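Protease Do-like 1, chloroplastic (Arabidopsis thaliana, PDB 3QO6) is a chloroplast serine protease of the HtrA (S1C) family, required at high temperature, that may degrade damaged proteins and can cleave beta-casein. Local coordinates at residues Y32-A37 against E49-S54; T27-Y32 against K113-P118. One frame throughout, in Å; residues are numbered along the deposited sequence.

In the fold
Both contacts tie down strand 30-40, the first strand of the N-terminal six-stranded antiparallel barrel of the trypsin-like protease domain. Interaction 1 pairs it with strand 47-61 in a beta hairpin; interaction 2 fastens its entry, just after helix 14-26, to the loop between strands 102-107 and 130-135. Their centres lie about 20 Å apart, and Y32 belongs to both segment pairs but makes contact only in interaction 1. That interaction is the one near the predicted charge relay system: the side chain of N35 is about 8 Å from that of H71, and that of I33 about 9 Å from that of S180. Interaction 2 lies away from these sites.

Interaction 1 (Y32-A37 against E49-S54); sequences YITNLA and EVPQGS
Strands Y32-A37 and E49-S54 run antiparallel but strongly twisted, 125° between their directions, and the regular pairing is at A37 and V50, where A37 N donates to V50 O (2.9 Å) and V50 N to A37 O (2.8 Å). Q52 N adds a nearly straight bond to N35 O (3.0 Å). On the face carrying T34, L36 and P51, T34 CG2 rests on P51 CG at 3.7 Å. L36 CD2 packs against E49 CB at 3.8 Å, the two chains at about a right angle. Beyond that contact the E49 chain bends at chi2, and OE1 reaches the hydroxyl of S77. At the other end Y32, its CG anti to the backbone N (chi1 -165°), carries the far end of its ring to S54, whose OG donates to Y32 OH at 2.6 Å. A phenylalanine here lacks the hydroxyl, which would probably leave S54 OG without this acceptor. Three backbone bonds, at N35, A37 and V50, thus grip the hairpin. N35 spends its backbone O on that grip and its ND2 on the carbonyl oxygens of V72 and R74, and so ties the hairpin to the chain following the predicted catalytic H71.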
ATOM      1  N   TYR B  32       1.144  10.385 -34.976  1.00 68.63           N
ATOM      2  CA  TYR B  32       0.551   9.917 -33.725  1.00 70.64           C
ATOM      3  C   TYR B  32      -0.094   8.540 -34.030  1.00 74.49           C
ATOM      4  O   TYR B  32      -0.722   8.373 -35.056  1.00 78.46           O
ATOM      5  CB  TYR B  32      -0.489  10.945 -33.263  1.00 70.99           C
ATOM      6  CG  TYR B  32      -0.964  10.825 -31.812  1.00 78.04           C
ATOM      7  CD1 TYR B  32      -0.862  11.918 -30.927  1.00 81.38           C
ATOM      8  CD2 TYR B  32      -1.575   9.654 -31.337  1.00 79.38           C
ATOM      9  CE1 TYR B  32      -1.363  11.846 -29.606  1.00 83.64           C
ATOM     10  CE2 TYR B  32      -2.078   9.564 -30.027  1.00 82.96           C
ATOM     11  CZ  TYR B  32      -1.972  10.660 -29.163  1.00 86.64           C
ATOM     12  OH  TYR B  32      -2.456  10.558 -27.866  1.00 83.01           O
ATOM     13  N   ILE B  33       0.066   7.549 -33.160  1.00 76.02           N
ATOM     14  CA  ILE B  33      -0.505   6.224 -33.398  1.00 74.24           C
ATOM     15  C   ILE B  33      -1.540   5.805 -32.348  1.00 76.40           C
ATOM     16  O   ILE B  33      -1.240   5.790 -31.166  1.00 74.51           O
ATOM     17  CB  ILE B  33       0.633   5.155 -33.413  1.00 75.26           C
ATOM     18  CG1 ILE B  33       1.447   5.284 -34.712  1.00 75.31           C
ATOM     19  CG2 ILE B  33       0.054   3.731 -33.210  1.00 63.24           C
ATOM     20  CD1 ILE B  33       2.596   4.256 -34.841  1.00 73.16           C
ATOM     21  N   THR B  34      -2.756   5.442 -32.755  1.00 82.72           N
ATOM     22  CA  THR B  34      -3.730   5.003 -31.740  1.00 86.07           C
ATOM     23  C   THR B  34      -4.117   3.528 -31.771  1.00 87.31           C
ATOM     24  O   THR B  34      -4.626   3.015 -32.765  1.00 85.11           O
ATOM     25  CB  THR B  34      -5.033   5.786 -31.772  1.00 86.92           C
ATOM     26  OG1 THR B  34      -4.790   7.107 -32.269  1.00 91.01           O
ATOM     27  CG2 THR B  34      -5.616   5.854 -30.343  1.00 80.23           C
ATOM     28  N   ASN B  35      -3.888   2.890 -30.627  1.00 89.28           N
ATOM     29  CA  ASN B  35      -4.143   1.476 -30.361  1.00 92.55           C
ATOM     30  C   ASN B  35      -5.575   1.298 -29.826  1.00 96.96           C
ATOM     31  O   ASN B  35      -5.759   1.276 -28.609  1.00101.03           O
ATOM     32  CB  ASN B  35      -3.119   1.034 -29.296  1.00 88.79           C
ATOM     33  CG  ASN B  35      -3.112  -0.469 -29.033  1.00 89.08           C
ATOM     34  OD1 ASN B  35      -4.159  -1.083 -28.780  1.00 91.05           O
ATOM     35  ND2 ASN B  35      -1.914  -1.067 -29.061  1.00 80.02           N
ATOM     36  N   LEU B  36      -6.579   1.176 -30.698  1.00 98.35           N
ATOM     37  CA  LEU B  36      -7.975   1.013 -30.237  1.00101.00           C
ATOM     38  C   LEU B  36      -8.320  -0.404 -29.785  1.00102.72           C
ATOM     39  O   LEU B  36      -8.089  -1.366 -30.517  1.00105.22           O
ATOM     40  CB  LEU B  36      -8.967   1.407 -31.334  1.00101.31           C
ATOM     41  CG  LEU B  36      -9.033   2.864 -31.778  1.00102.36           C
ATOM     42  CD1 LEU B  36      -7.630   3.382 -32.078  1.00 99.71           C
ATOM     43  CD2 LEU B  36      -9.946   2.958 -33.017  1.00103.45           C
ATOM     44  N   ALA B  37      -8.875  -0.541 -28.583  1.00103.77           N
ATOM     45  CA  ALA B  37      -9.253  -1.865 -28.084  1.00103.16           C
ATOM     46  C   ALA B  37     -10.773  -2.006 -28.054  1.00103.34           C
ATOM     47  O   ALA B  37     -11.523  -1.017 -28.032  1.00101.47           O
ATOM     48  CB  ALA B  37      -8.669  -2.119 -26.696  1.00101.13           C
ATOM     49  N   GLU B  49     -15.025   0.770 -30.461  1.00110.86           N
ATOM     50  CA  GLU B  49     -13.562   0.794 -30.495  1.00113.54           C
ATOM     51  C   GLU B  49     -13.139   1.922 -29.543  1.00112.27           C
ATOM     52  O   GLU B  49     -13.688   3.031 -29.582  1.00110.13           O
ATOM     53  CB  GLU B  49     -13.049   1.068 -31.915  1.00117.29           C
ATOM     54  CG  GLU B  49     -13.162  -0.110 -32.891  1.00124.28           C
ATOM     55  CD  GLU B  49     -11.957  -1.053 -32.847  1.00128.77           C
ATOM     56  OE1 GLU B  49     -11.853  -1.876 -31.905  1.00128.31           O
ATOM     57  OE2 GLU B  49     -11.109  -0.959 -33.765  1.00130.26           O
ATOM     58  N   VAL B  50     -12.173   1.645 -28.678  1.00110.54           N
ATOM     59  CA  VAL B  50     -11.766   2.665 -27.728  1.00109.15           C
ATOM     60  C   VAL B  50     -10.300   2.580 -27.307  1.00106.99           C
ATOM     61  O   VAL B  50      -9.848   1.549 -26.789  1.00105.89           O
ATOM     62  CB  VAL B  50     -12.723   2.622 -26.503  1.00109.15           C
ATOM     63  CG1 VAL B  50     -11.961   2.756 -25.193  1.00108.14           C
ATOM     64  CG2 VAL B  50     -13.761   3.733 -26.653  1.00108.36           C
ATOM     65  N   PRO B  51      -9.538   3.680 -27.533  1.00104.75           N
ATOM     66  CA  PRO B  51      -8.108   3.844 -27.224  1.00100.97           C
ATOM     67  C   PRO B  51      -7.633   3.273 -25.884  1.00 99.43           C
ATOM     68  O   PRO B  51      -8.147   3.630 -24.826  1.00 99.34           O
ATOM     69  CB  PRO B  51      -7.917   5.354 -27.306  1.00 96.16           C
ATOM     70  CG  PRO B  51      -8.825   5.727 -28.410  1.00 98.68           C
ATOM     71  CD  PRO B  51     -10.077   4.920 -28.131  1.00102.72           C
ATOM     72  N   GLN B  52      -6.660   2.371 -25.935  1.00 98.48           N
ATOM     73  CA  GLN B  52      -6.093   1.794 -24.716  1.00 99.28           C
ATOM     74  C   GLN B  52      -4.607   2.174 -24.663  1.00100.39           C
ATOM     75  O   GLN B  52      -3.926   1.900 -23.674  1.00100.58           O
ATOM     76  CB  GLN B  52      -6.229   0.263 -24.699  1.00 99.24           C
ATOM     77  CG  GLN B  52      -5.379  -0.455 -25.745  1.00 99.78           C
ATOM     78  CD  GLN B  52      -5.382  -1.965 -25.589  1.00102.37           C
ATOM     79  OE1 GLN B  52      -4.761  -2.676 -26.379  1.00102.43           O
ATOM     80  NE2 GLN B  52      -6.079  -2.464 -24.565  1.00102.58           N
ATOM     81  N   GLY B  53      -4.122   2.804 -25.740  1.00100.56           N
ATOM     82  CA  GLY B  53      -2.730   3.220 -25.833  1.00 97.02           C
ATOM     83  C   GLY B  53      -2.491   4.389 -26.782  1.00 96.57           C
ATOM     84  O   GLY B  53      -3.329   4.718 -27.628  1.00 97.97           O
ATOM     85  N   SER B  54      -1.338   5.029 -26.628  1.00 95.34           N
ATOM     86  CA  SER B  54      -0.939   6.161 -27.464  1.00 93.71           C
ATOM     87  C   SER B  54       0.590   6.093 -27.681  1.00 92.20           C
ATOM     88  O   SER B  54       1.366   5.826 -26.749  1.00 90.84           O
ATOM     89  CB  SER B  54      -1.334   7.487 -26.790  1.00 93.90           C
ATOM     90  OG  SER B  54      -0.735   8.607 -27.425  1.00 97.30           O
TER

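Interaction 2 (T27-Y32 against K113-P118); sequences TPSVVY and KLRPIP
With OG anti to its own carbonyl carbon (chi1 -64°), S29 directs its hydroxyl at R115, whose CG is anti to the backbone N (chi1 179°) and whose chain then stays extended as far as NE and turns only at chi4, so that the guanidinium folds back to the same hydroxyl. The site lies in the trypsin-like protease domain, where the short 3-10 segment 27-29 leads into strand 30-40 and meets the loop after strand 102-107. S29 OG takes part in two hydrogen bonds with one residue: it accepts from R115 NH1 at 2.9 Å, with an N-H...O angle of 152°, and donates to R115 O at 2.8 Å. The NH1 bond lies close to the guanidinium plane, S29 sitting at the edge of that group, whereas the hydroxyl approaches R115 O from above the carbonyl plane. Backbone and side chain of R115 thus close around a single oxygen of a buried residue. R115 NH1 also bonds N26 OD1, at the end of helix 14-26, which links that helix to the same guanidinium. P28 contributes a looser apolar touch, its CB 4.3 Å from R115 CD. V59 of strand 47-61 links the two segments, making backbone hydrogen bonds with both S29 and I117. Next to the polar pair, I117 closes the contact with its CG2 methyl 3.5 Å from S29 CB.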
ATOM      1  N   THR B  27       9.078  17.965 -37.892  1.00 65.70           N
ATOM      2  CA  THR B  27       7.849  17.576 -37.194  1.00 63.38           C
ATOM      3  C   THR B  27       6.828  16.992 -38.166  1.00 63.92           C
ATOM      4  O   THR B  27       6.042  16.136 -37.787  1.00 63.23           O
ATOM      5  CB  THR B  27       7.213  18.748 -36.378  1.00 62.67           C
ATOM      6  OG1 THR B  27       6.074  18.260 -35.659  1.00 61.16           O
ATOM      7  CG2 THR B  27       6.775  19.865 -37.263  1.00 56.95           C
ATOM      8  N   PRO B  28       6.837  17.437 -39.440  1.00 66.62           N
ATOM      9  CA  PRO B  28       5.880  16.894 -40.410  1.00 65.36           C
ATOM     10  C   PRO B  28       6.048  15.393 -40.604  1.00 65.82           C
ATOM     11  O   PRO B  28       5.071  14.692 -40.832  1.00 67.18           O
ATOM     12  CB  PRO B  28       6.196  17.679 -41.669  1.00 66.14           C
ATOM     13  CG  PRO B  28       6.567  19.016 -41.123  1.00 66.15           C
ATOM     14  CD  PRO B  28       7.514  18.616 -40.011  1.00 68.08           C
ATOM     15  N   SER B  29       7.277  14.895 -40.503  1.00 64.70           N
ATOM     16  CA  SER B  29       7.519  13.463 -40.650  1.00 63.93           C
ATOM     17  C   SER B  29       7.037  12.630 -39.466  1.00 61.96           C
ATOM     18  O   SER B  29       7.007  11.398 -39.536  1.00 62.18           O
ATOM     19  CB  SER B  29       9.009  13.184 -40.816  1.00 67.88           C
ATOM     20  OG  SER B  29       9.504  13.761 -41.993  1.00 73.35           O
ATOM     21  N   VAL B  30       6.666  13.274 -38.371  1.00 60.01           N
ATOM     22  CA  VAL B  30       6.262  12.503 -37.194  1.00 63.20           C
ATOM     23  C   VAL B  30       4.764  12.291 -37.183  1.00 62.23           C
ATOM     24  O   VAL B  30       4.028  13.155 -37.632  1.00 62.95           O
ATOM     25  CB  VAL B  30       6.782  13.200 -35.852  1.00 59.51           C
ATOM     26  CG1 VAL B  30       6.262  12.495 -34.629  1.00 51.98           C
ATOM     27  CG2 VAL B  30       8.315  13.160 -35.816  1.00 56.72           C
ATOM     28  N   VAL B  31       4.323  11.137 -36.677  1.00 62.45           N
ATOM     29  CA  VAL B  31       2.899  10.812 -36.619  1.00 64.83           C
ATOM     30  C   VAL B  31       2.460  10.305 -35.241  1.00 70.23           C
ATOM     31  O   VAL B  31       3.304   9.851 -34.447  1.00 70.95           O
ATOM     32  CB  VAL B  31       2.523   9.720 -37.670  1.00 63.66           C
ATOM     33  CG1 VAL B  31       3.077  10.114 -39.034  1.00 57.44           C
ATOM     34  CG2 VAL B  31       3.039   8.327 -37.223  1.00 50.99           C
ATOM     35  N   TYR B  32       1.144  10.385 -34.976  1.00 68.63           N
ATOM     36  CA  TYR B  32       0.551   9.917 -33.725  1.00 70.64           C
ATOM     37  C   TYR B  32      -0.094   8.540 -34.030  1.00 74.49           C
ATOM     38  O   TYR B  32      -0.722   8.373 -35.056  1.00 78.46           O
ATOM     39  CB  TYR B  32      -0.489  10.945 -33.263  1.00 70.99           C
ATOM     40  CG  TYR B  32      -0.964  10.825 -31.812  1.00 78.04           C
ATOM     41  CD1 TYR B  32      -0.862  11.918 -30.927  1.00 81.38           C
ATOM     42  CD2 TYR B  32      -1.575   9.654 -31.337  1.00 79.38           C
ATOM     43  CE1 TYR B  32      -1.363  11.846 -29.606  1.00 83.64           C
ATOM     44  CE2 TYR B  32      -2.078   9.564 -30.027  1.00 82.96           C
ATOM     45  CZ  TYR B  32      -1.972  10.660 -29.163  1.00 86.64           C
ATOM     46  OH  TYR B  32      -2.456  10.558 -27.866  1.00 83.01           O
ATOM     47  N   LYS B 113       1.320  14.469 -48.562  0.50 82.24           N
ATOM     48  CA  LYS B 113       1.254  14.653 -47.125  0.50 76.87           C
ATOM     49  C   LYS B 113       2.173  13.671 -46.403  0.50 75.30           C
ATOM     50  O   LYS B 113       1.925  13.299 -45.261  0.50 72.44           O
ATOM     51  CB  LYS B 113      -0.190  14.472 -46.672  0.50 75.89           C
ATOM     52  CG  LYS B 113      -1.103  15.591 -47.133  0.50 75.17           C
ATOM     53  CD  LYS B 113      -2.566  15.278 -46.869  0.50 76.80           C
ATOM     54  CE  LYS B 113      -2.789  14.646 -45.496  0.50 78.38           C
ATOM     55  NZ  LYS B 113      -4.237  14.510 -45.154  0.50 76.09           N
ATOM     56  N   LEU B 114       3.246  13.272 -47.081  1.00 75.93           N
ATOM     57  CA  LEU B 114       4.213  12.326 -46.545  1.00 76.83           C
ATOM     58  C   LEU B 114       5.676  12.736 -46.718  1.00 79.72           C
ATOM     59  O   LEU B 114       6.221  12.723 -47.832  1.00 77.05           O
ATOM     60  CB  LEU B 114       4.030  10.941 -47.187  1.00 75.86           C
ATOM     61  CG  LEU B 114       2.772  10.132 -46.859  1.00 77.42           C
ATOM     62  CD1 LEU B 114       2.765   8.843 -47.655  1.00 78.30           C
ATOM     63  CD2 LEU B 114       2.726   9.812 -45.373  1.00 80.16           C
ATOM     64  N   ARG B 115       6.315  13.086 -45.601  1.00 80.15           N
ATOM     65  CA  ARG B 115       7.723  13.454 -45.620  1.00 79.28           C
ATOM     66  C   ARG B 115       8.488  12.319 -44.968  1.00 79.25           C
ATOM     67  O   ARG B 115       8.271  12.009 -43.807  1.00 79.64           O
ATOM     68  CB  ARG B 115       7.960  14.748 -44.833  1.00 79.97           C
ATOM     69  CG  ARG B 115       9.429  15.207 -44.769  1.00 78.30           C
ATOM     70  CD  ARG B 115       9.602  16.521 -43.976  1.00 78.13           C
ATOM     71  NE  ARG B 115      10.978  17.025 -43.978  1.00 78.98           N
ATOM     72  CZ  ARG B 115      11.939  16.605 -43.152  1.00 78.91           C
ATOM     73  NH1 ARG B 115      11.678  15.675 -42.247  1.00 75.74           N
ATOM     74  NH2 ARG B 115      13.171  17.102 -43.236  1.00 76.62           N
ATOM     75  N   PRO B 116       9.347  11.631 -45.726  1.00 80.91           N
ATOM     76  CA  PRO B 116      10.074  10.553 -45.045  1.00 80.33           C
ATOM     77  C   PRO B 116      11.280  11.202 -44.327  1.00 79.03           C
ATOM     78  O   PRO B 116      11.996  12.000 -44.945  1.00 77.61           O
ATOM     79  CB  PRO B 116      10.464   9.617 -46.204  1.00 79.91           C
ATOM     80  CG  PRO B 116      10.624  10.556 -47.359  1.00 78.86           C
ATOM     81  CD  PRO B 116       9.471  11.528 -47.194  1.00 80.30           C
ATOM     82  N   ILE B 117      11.495  10.898 -43.039  1.00 75.94           N
ATOM     83  CA  ILE B 117      12.615  11.522 -42.329  1.00 73.87           C
ATOM     84  C   ILE B 117      13.901  11.147 -42.995  1.00 67.33           C
ATOM     85  O   ILE B 117      14.049  10.051 -43.499  1.00 69.85           O
ATOM     86  CB  ILE B 117      12.782  11.104 -40.834  1.00 75.31           C
ATOM     87  CG1 ILE B 117      12.175   9.739 -40.615  1.00 79.15           C
ATOM     88  CG2 ILE B 117      12.214  12.153 -39.905  1.00 74.53           C
ATOM     89  CD1 ILE B 117      12.773   8.682 -41.493  1.00 84.93           C
ATOM     90  N   PRO B 118      14.846  12.079 -43.020  1.00 61.62           N
ATOM     91  CA  PRO B 118      16.141  11.835 -43.624  1.00 59.59           C
ATOM     92  C   PRO B 118      16.816  10.807 -42.742  1.00 64.16           C
ATOM     93  O   PRO B 118      16.900  10.986 -41.544  1.00 70.54           O
ATOM     94  CB  PRO B 118      16.810  13.198 -43.544  1.00 60.62           C
ATOM     95  CG  PRO B 118      15.668  14.156 -43.581  1.00 58.88           C
ATOM     96  CD  PRO B 118      14.668  13.502 -42.687  1.00 59.32           C
TER